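Local coordinates for titin (Homo sapiens, PDB 2J8H), which forms giant elastic filaments in muscle, its A-band region built from tandem immunoglobulin domains such as the rigid pair studied here, at residues V114-I126 and G185-D197. Numbering follows the deposited sequence.
Sequences VHALRGEVVSIKI and GIDQKTVELDVAD
His115 and Asp194 meet on one face of a parallel strand pair, where ND1 of the imidazole donates to OD1 of the carboxylate over 2.6 Å. The oxygen offers its syn lone pair and lies near the ring plane, although ring and carboxylate planes are turned 53° apart. Asp194 places CG between its own backbone N and carbonyl carbon (chi1 69°), which swings the carboxylate across to the neighbouring strand. An asparagine here would probably weaken this link by removing the negative charge, leaving the imidazole freer to turn. Beneath the pair, strand 114-117 runs parallel to 185-196 and is tied to it by backbone hydrogen bonds, from Val114 N to Glu192 O (2.9 Å) through to Arg118 N to Ala196 O (2.9 Å). This is the A'-G pairing of an I-set immunoglobulin sandwich. On the opposite face, Leu193 CD1 packs against Val114 CG1 (3.7 Å) and Ala116 CB, while Val191 CG1 meets Ile124 CG2 (3.7 Å) of the facing sheet. At the chain terminus, Arg118 NH1 makes a long salt bridge of 3.5 Å to Asp197 OD2, whose stronger partner is Arg170. The type II turn from Leu117 to Glu120 brings back Glu120, whose OE1 accepts a hydrogen bond from Leu117 N at 3.0 Å.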
ATOM      1  N   VAL A 114     -30.648   1.641  -9.549  1.00 49.72           N
ATOM      2  CA  VAL A 114     -31.135   2.315 -10.743  1.00 49.61           C
ATOM      3  C   VAL A 114     -32.632   2.484 -10.545  1.00 49.76           C
ATOM      4  O   VAL A 114     -33.325   1.531 -10.221  1.00 50.00           O
ATOM      5  CB  VAL A 114     -30.806   1.518 -12.029  1.00 49.46           C
ATOM      6  CG1 VAL A 114     -31.409   2.202 -13.250  1.00 47.42           C
ATOM      7  CG2 VAL A 114     -29.291   1.386 -12.187  1.00 48.71           C
ATOM      8  N   HIS A 115     -33.105   3.713 -10.690  1.00 50.53           N
ATOM      9  CA  HIS A 115     -34.518   4.030 -10.538  1.00 51.15           C
ATOM     10  C   HIS A 115     -35.021   4.385 -11.934  1.00 51.42           C
ATOM     11  O   HIS A 115     -34.570   5.360 -12.541  1.00 52.10           O
ATOM     12  CB  HIS A 115     -34.680   5.178  -9.538  1.00 52.23           C
ATOM     13  CG  HIS A 115     -33.866   4.991  -8.297  1.00 54.47           C
ATOM     14  ND1 HIS A 115     -34.095   3.963  -7.408  1.00 57.16           N
ATOM     15  CD2 HIS A 115     -32.778   5.653  -7.833  1.00 57.12           C
ATOM     16  CE1 HIS A 115     -33.203   4.018  -6.435  1.00 58.29           C
ATOM     17  NE2 HIS A 115     -32.396   5.038  -6.666  1.00 57.37           N
ATOM     18  N   ALA A 116     -35.910   3.563 -12.470  1.00 50.87           N
ATOM     19  CA  ALA A 116     -36.351   3.736 -13.840  1.00 50.92           C
ATOM     20  C   ALA A 116     -37.848   3.967 -13.890  1.00 50.75           C
ATOM     21  O   ALA A 116     -38.560   3.641 -12.953  1.00 50.56           O
ATOM     22  CB  ALA A 116     -35.970   2.510 -14.675  1.00 50.48           C
ATOM     23  N   LEU A 117     -38.304   4.541 -14.999  1.00 51.07           N
ATOM     24  CA  LEU A 117     -39.720   4.653 -15.296  1.00 51.38           C
ATOM     25  C   LEU A 117     -40.083   3.668 -16.412  1.00 51.32           C
ATOM     26  O   LEU A 117     -39.243   3.362 -17.258  1.00 50.60           O
ATOM     27  CB  LEU A 117     -40.038   6.071 -15.753  1.00 51.93           C
ATOM     28  CG  LEU A 117     -39.846   7.196 -14.737  1.00 53.51           C
ATOM     29  CD1 LEU A 117     -40.217   8.510 -15.411  1.00 54.77           C
ATOM     30  CD2 LEU A 117     -40.680   6.994 -13.463  1.00 54.70           C
ATOM     31  N   ARG A 118     -41.323   3.178 -16.414  1.00 50.98           N
ATOM     32  CA  ARG A 118     -41.765   2.260 -17.444  1.00 51.39           C
ATOM     33  C   ARG A 118     -41.454   2.813 -18.817  1.00 50.76           C
ATOM     34  O   ARG A 118     -41.714   3.994 -19.091  1.00 49.89           O
ATOM     35  CB  ARG A 118     -43.269   2.028 -17.375  1.00 51.78           C
ATOM     36  CG  ARG A 118     -43.704   0.999 -16.367  1.00 53.20           C
ATOM     37  CD  ARG A 118     -45.225   0.943 -16.350  1.00 54.42           C
ATOM     38  NE  ARG A 118     -45.788  -0.045 -17.278  1.00 57.14           N
ATOM     39  CZ  ARG A 118     -47.017   0.012 -17.800  1.00 58.26           C
ATOM     40  NH1 ARG A 118     -47.836   1.037 -17.539  1.00 58.46           N
ATOM     41  NH2 ARG A 118     -47.425  -0.957 -18.613  1.00 58.09           N
ATOM     42  N   GLY A 119     -40.914   1.948 -19.674  1.00 50.04           N
ATOM     43  CA  GLY A 119     -40.597   2.300 -21.048  1.00 50.38           C
ATOM     44  C   GLY A 119     -39.245   2.945 -21.258  1.00 50.10           C
ATOM     45  O   GLY A 119     -38.813   3.118 -22.386  1.00 50.10           O
ATOM     46  N   GLU A 120     -38.561   3.287 -20.174  1.00 50.15           N
ATOM     47  CA  GLU A 120     -37.251   3.899 -20.260  1.00 50.18           C
ATOM     48  C   GLU A 120     -36.223   2.861 -20.729  1.00 49.26           C
ATOM     49  O   GLU A 120     -36.187   1.751 -20.209  1.00 48.82           O
ATOM     50  CB  GLU A 120     -36.865   4.423 -18.879  1.00 50.24           C
ATOM     51  CG  GLU A 120     -35.551   5.156 -18.825  1.00 51.45           C
ATOM     52  CD  GLU A 120     -35.230   5.652 -17.428  1.00 52.80           C
ATOM     53  OE1 GLU A 120     -36.188   5.872 -16.642  1.00 54.35           O
ATOM     54  OE2 GLU A 120     -34.019   5.829 -17.129  1.00 57.31           O
ATOM     55  N   VAL A 121     -35.408   3.219 -21.716  1.00 49.02           N
ATOM     56  CA  VAL A 121     -34.341   2.337 -22.173  1.00 48.83           C
ATOM     57  C   VAL A 121     -33.187   2.484 -21.189  1.00 49.21           C
ATOM     58  O   VAL A 121     -32.352   3.386 -21.291  1.00 50.76           O
ATOM     59  CB  VAL A 121     -33.890   2.656 -23.603  1.00 48.71           C
ATOM     60  CG1 VAL A 121     -32.757   1.755 -23.986  1.00 47.95           C
ATOM     61  CG2 VAL A 121     -35.066   2.504 -24.602  1.00 47.51           C
ATOM     62  N   VAL A 122     -33.151   1.577 -20.228  1.00 48.83           N
ATOM     63  CA  VAL A 122     -32.193   1.605 -19.157  1.00 48.11           C
ATOM     64  C   VAL A 122     -30.902   0.879 -19.523  1.00 48.07           C
ATOM     65  O   VAL A 122     -30.934  -0.185 -20.147  1.00 46.07           O
ATOM     66  CB  VAL A 122     -32.843   0.961 -17.903  1.00 48.83           C
ATOM     67  CG1 VAL A 122     -31.796   0.555 -16.870  1.00 47.30           C
ATOM     68  CG2 VAL A 122     -33.906   1.922 -17.322  1.00 47.78           C
ATOM     69  N   SER A 123     -29.769   1.477 -19.142  1.00 47.65           N
ATOM     70  CA  SER A 123     -28.471   0.798 -19.121  1.00 48.04           C
ATOM     71  C   SER A 123     -27.918   0.791 -17.704  1.00 47.96           C
ATOM     72  O   SER A 123     -27.859   1.832 -17.039  1.00 48.96           O
ATOM     73  CB  SER A 123     -27.482   1.500 -20.030  1.00 47.64           C
ATOM     74  OG  SER A 123     -27.983   1.556 -21.356  1.00 51.24           O
ATOM     75  N   ILE A 124     -27.569  -0.388 -17.218  1.00 47.65           N
ATOM     76  CA  ILE A 124     -26.882  -0.497 -15.936  1.00 47.70           C
ATOM     77  C   ILE A 124     -25.405  -0.616 -16.279  1.00 47.57           C
ATOM     78  O   ILE A 124     -24.953  -1.687 -16.686  1.00 47.15           O
ATOM     79  CB  ILE A 124     -27.367  -1.707 -15.116  1.00 47.49           C
ATOM     80  CG1 ILE A 124     -28.903  -1.708 -15.006  1.00 46.54           C
ATOM     81  CG2 ILE A 124     -26.714  -1.673 -13.742  1.00 47.08           C
ATOM     82  CD1 ILE A 124     -29.477  -2.876 -14.257  1.00 47.50           C
ATOM     83  N   LYS A 125     -24.685   0.497 -16.159  1.00 48.16           N
ATOM     84  CA  LYS A 125     -23.307   0.620 -16.636  1.00 48.46           C
ATOM     85  C   LYS A 125     -22.336   0.405 -15.486  1.00 48.22           C
ATOM     86  O   LYS A 125     -22.352   1.157 -14.506  1.00 49.01           O
ATOM     87  CB  LYS A 125     -23.069   1.986 -17.277  1.00 49.17           C
ATOM     88  CG  LYS A 125     -21.680   2.140 -17.925  1.00 49.38           C
ATOM     89  CD  LYS A 125     -21.479   3.486 -18.595  1.00 50.16           C
ATOM     90  CE  LYS A 125     -20.106   3.574 -19.257  1.00 51.25           C
ATOM     91  NZ  LYS A 125     -19.891   4.837 -20.061  1.00 50.44           N
ATOM     92  N   ILE A 126     -21.491  -0.614 -15.610  1.00 47.48           N
ATOM     93  CA  ILE A 126     -20.635  -1.055 -14.530  1.00 47.50           C
ATOM     94  C   ILE A 126     -19.169  -1.083 -14.961  1.00 47.68           C
ATOM     95  O   ILE A 126     -18.776  -1.943 -15.778  1.00 47.40           O
ATOM     96  CB  ILE A 126     -20.988  -2.470 -14.054  1.00 47.78           C
ATOM     97  CG1 ILE A 126     -22.478  -2.593 -13.704  1.00 48.93           C
ATOM     98  CG2 ILE A 126     -20.211  -2.777 -12.784  1.00 47.69           C
ATOM     99  CD1 ILE A 126     -22.898  -1.708 -12.529  1.00 46.50           C
ATOM    100  N   GLY A 185      -8.640 -13.558  -9.448  1.00 43.24           N
ATOM    101  CA  GLY A 185      -9.791 -13.474  -8.566  1.00 42.92           C
ATOM    102  C   GLY A 185     -11.113 -13.239  -9.254  1.00 41.98           C
ATOM    103  O   GLY A 185     -11.177 -12.932 -10.435  1.00 40.96           O
ATOM    104  N   ILE A 186     -12.162 -13.402  -8.458  1.00 41.92           N
ATOM    105  CA  ILE A 186     -13.525 -13.206  -8.851  1.00 42.11           C
ATOM    106  C   ILE A 186     -14.092 -12.098  -7.993  1.00 42.12           C
ATOM    107  O   ILE A 186     -13.879 -12.062  -6.786  1.00 39.82           O
ATOM    108  CB  ILE A 186     -14.310 -14.469  -8.570  1.00 41.97           C
ATOM    109  CG1 ILE A 186     -13.647 -15.619  -9.333  1.00 42.98           C
ATOM    110  CG2 ILE A 186     -15.790 -14.281  -8.946  1.00 41.53           C
ATOM    111  CD1 ILE A 186     -14.420 -16.883  -9.333  1.00 43.90           C
ATOM    112  N   ASP A 187     -14.840 -11.205  -8.609  1.00 43.19           N
ATOM    113  CA  ASP A 187     -15.554 -10.170  -7.859  1.00 43.78           C
ATOM    114  C   ASP A 187     -16.960 -10.089  -8.446  1.00 44.51           C
ATOM    115  O   ASP A 187     -17.127 -10.257  -9.657  1.00 44.27           O
ATOM    116  CB  ASP A 187     -14.847  -8.834  -8.053  1.00 44.06           C
ATOM    117  CG  ASP A 187     -15.270  -7.770  -7.040  1.00 45.57           C
ATOM    118  OD1 ASP A 187     -15.539  -8.134  -5.885  1.00 47.78           O
ATOM    119  OD2 ASP A 187     -15.296  -6.573  -7.404  1.00 47.65           O
ATOM    120  N   GLN A 188     -17.949  -9.833  -7.594  1.00 45.76           N
ATOM    121  CA  GLN A 188     -19.328  -9.604  -8.006  1.00 46.34           C
ATOM    122  C   GLN A 188     -19.955  -8.502  -7.186  1.00 46.92           C
ATOM    123  O   GLN A 188     -19.518  -8.205  -6.060  1.00 46.40           O
ATOM    124  CB  GLN A 188     -20.171 -10.875  -7.926  1.00 47.03           C
ATOM    125  CG  GLN A 188     -20.633 -11.304  -6.567  1.00 50.57           C
ATOM    126  CD  GLN A 188     -21.639 -12.459  -6.631  1.00 50.30           C
ATOM    127  OE1 GLN A 188     -21.421 -13.461  -7.323  1.00 55.28           O
ATOM    128  NE2 GLN A 188     -22.740 -12.311  -5.917  1.00 51.46           N
ATOM    129  N   LYS A 189     -20.961  -7.875  -7.771  1.00 46.34           N
ATOM    130  CA  LYS A 189     -21.714  -6.824  -7.123  1.00 46.50           C
ATOM    131  C   LYS A 189     -23.148  -6.952  -7.613  1.00 46.13           C
ATOM    132  O   LYS A 189     -23.408  -7.552  -8.643  1.00 44.59           O
ATOM    133  CB  LYS A 189     -21.170  -5.436  -7.474  1.00 47.04           C
ATOM    134  CG  LYS A 189     -19.784  -5.089  -6.911  1.00 50.28           C
ATOM    135  CD  LYS A 189     -19.797  -4.984  -5.399  1.00 52.16           C
ATOM    136  CE  LYS A 189     -18.405  -4.979  -4.815  1.00 55.26           C
ATOM    137  NZ  LYS A 189     -17.689  -6.299  -5.021  1.00 59.75           N
ATOM    138  N   THR A 190     -24.065  -6.396  -6.839  1.00 46.03           N
ATOM    139  CA  THR A 190     -25.468  -6.426  -7.145  1.00 46.08           C
ATOM    140  C   THR A 190     -25.945  -5.004  -7.375  1.00 46.39           C
ATOM    141  O   THR A 190     -25.489  -4.063  -6.729  1.00 46.90           O
ATOM    142  CB  THR A 190     -26.232  -7.067  -5.988  1.00 46.86           C
ATOM    143  OG1 THR A 190     -25.774  -8.416  -5.856  1.00 47.76           O
ATOM    144  CG2 THR A 190     -27.753  -7.068  -6.220  1.00 45.40           C
ATOM    145  N   VAL A 191     -26.893  -4.873  -8.290  1.00 46.36           N
ATOM    146  CA  VAL A 191     -27.591  -3.622  -8.562  1.00 45.86           C
ATOM    147  C   VAL A 191     -29.096  -3.871  -8.449  1.00 45.65           C
ATOM    148  O   VAL A 191     -29.614  -4.795  -9.081  1.00 45.26           O
ATOM    149  CB  VAL A 191     -27.308  -3.150 -10.002  1.00 45.48           C
ATOM    150  CG1 VAL A 191     -28.049  -1.874 -10.305  1.00 45.34           C
ATOM    151  CG2 VAL A 191     -25.815  -2.979 -10.218  1.00 45.66           C
ATOM    152  N   GLU A 192     -29.789  -3.078  -7.641  1.00 45.00           N
ATOM    153  CA  GLU A 192     -31.239  -3.169  -7.592  1.00 45.60           C
ATOM    154  C   GLU A 192     -31.846  -2.177  -8.569  1.00 46.36           C
ATOM    155  O   GLU A 192     -31.534  -0.980  -8.527  1.00 45.53           O
ATOM    156  CB  GLU A 192     -31.799  -2.912  -6.200  1.00 45.47           C
ATOM    157  CG  GLU A 192     -33.324  -3.013  -6.219  1.00 44.86           C
ATOM    158  CD  GLU A 192     -33.960  -2.901  -4.873  1.00 46.11           C
ATOM    159  OE1 GLU A 192     -33.239  -2.607  -3.895  1.00 47.71           O
ATOM    160  OE2 GLU A 192     -35.191  -3.106  -4.806  1.00 45.08           O
ATOM    161  N   LEU A 193     -32.728  -2.686  -9.433  1.00 47.24           N
ATOM    162  CA  LEU A 193     -33.482  -1.864 -10.363  1.00 47.51           C
ATOM    163  C   LEU A 193     -34.889  -1.792  -9.846  1.00 47.71           C
ATOM    164  O   LEU A 193     -35.480  -2.814  -9.554  1.00 47.28           O
ATOM    165  CB  LEU A 193     -33.491  -2.497 -11.755  1.00 47.73           C
ATOM    166  CG  LEU A 193     -34.324  -1.838 -12.863  1.00 48.17           C
ATOM    167  CD1 LEU A 193     -34.038  -0.359 -12.952  1.00 49.51           C
ATOM    168  CD2 LEU A 193     -34.050  -2.499 -14.230  1.00 48.10           C
ATOM    169  N   ASP A 194     -35.431  -0.594  -9.706  1.00 48.67           N
ATOM    170  CA  ASP A 194     -36.858  -0.468  -9.441  1.00 49.20           C
ATOM    171  C   ASP A 194     -37.483   0.304 -10.577  1.00 49.58           C
ATOM    172  O   ASP A 194     -36.838   1.132 -11.206  1.00 48.85           O
ATOM    173  CB  ASP A 194     -37.140   0.179  -8.095  1.00 50.11           C
ATOM    174  CG  ASP A 194     -36.760   1.631  -8.055  1.00 51.38           C
ATOM    175  OD1 ASP A 194     -35.550   1.915  -7.893  1.00 53.15           O
ATOM    176  OD2 ASP A 194     -37.677   2.471  -8.180  1.00 53.22           O
ATOM    177  N   VAL A 195     -38.743   0.003 -10.857  1.00 50.33           N
ATOM    178  CA  VAL A 195     -39.438   0.630 -11.960  1.00 51.44           C
ATOM    179  C   VAL A 195     -40.678   1.325 -11.420  1.00 52.95           C
ATOM    180  O   VAL A 195     -41.485   0.710 -10.728  1.00 52.68           O
ATOM    181  CB  VAL A 195     -39.818  -0.400 -13.037  1.00 51.26           C
ATOM    182  CG1 VAL A 195     -40.577   0.288 -14.198  1.00 51.20           C
ATOM    183  CG2 VAL A 195     -38.575  -1.127 -13.536  1.00 48.98           C
ATOM    184  N   ALA A 196     -40.797   2.618 -11.709  1.00 54.67           N
ATOM    185  CA  ALA A 196     -41.968   3.392 -11.323  1.00 55.94           C
ATOM    186  C   ALA A 196     -42.831   3.627 -12.557  1.00 58.59           C
ATOM    187  O   ALA A 196     -42.349   3.650 -13.693  1.00 59.37           O
ATOM    188  CB  ALA A 196     -41.541   4.718 -10.706  1.00 56.30           C
ATOM    189  N   ASP A 197     -44.121   3.791 -12.363  1.00 61.13           N
ATOM    190  CA  ASP A 197     -44.925   4.223 -13.489  1.00 63.01           C
ATOM    191  C   ASP A 197     -44.595   5.680 -13.805  1.00 63.84           C
ATOM    192  O   ASP A 197     -43.902   5.931 -14.805  1.00 64.39           O
ATOM    193  CB  ASP A 197     -46.403   4.007 -13.222  1.00 63.54           C
ATOM    194  CG  ASP A 197     -46.810   2.590 -13.498  1.00 65.33           C
ATOM    195  OD1 ASP A 197     -46.158   1.680 -12.931  1.00 67.12           O
ATOM    196  OD2 ASP A 197     -47.742   2.393 -14.311  1.00 67.52           O
ATOM    197  OXT ASP A 197     -44.972   6.600 -13.058  1.00 64.53           O
TER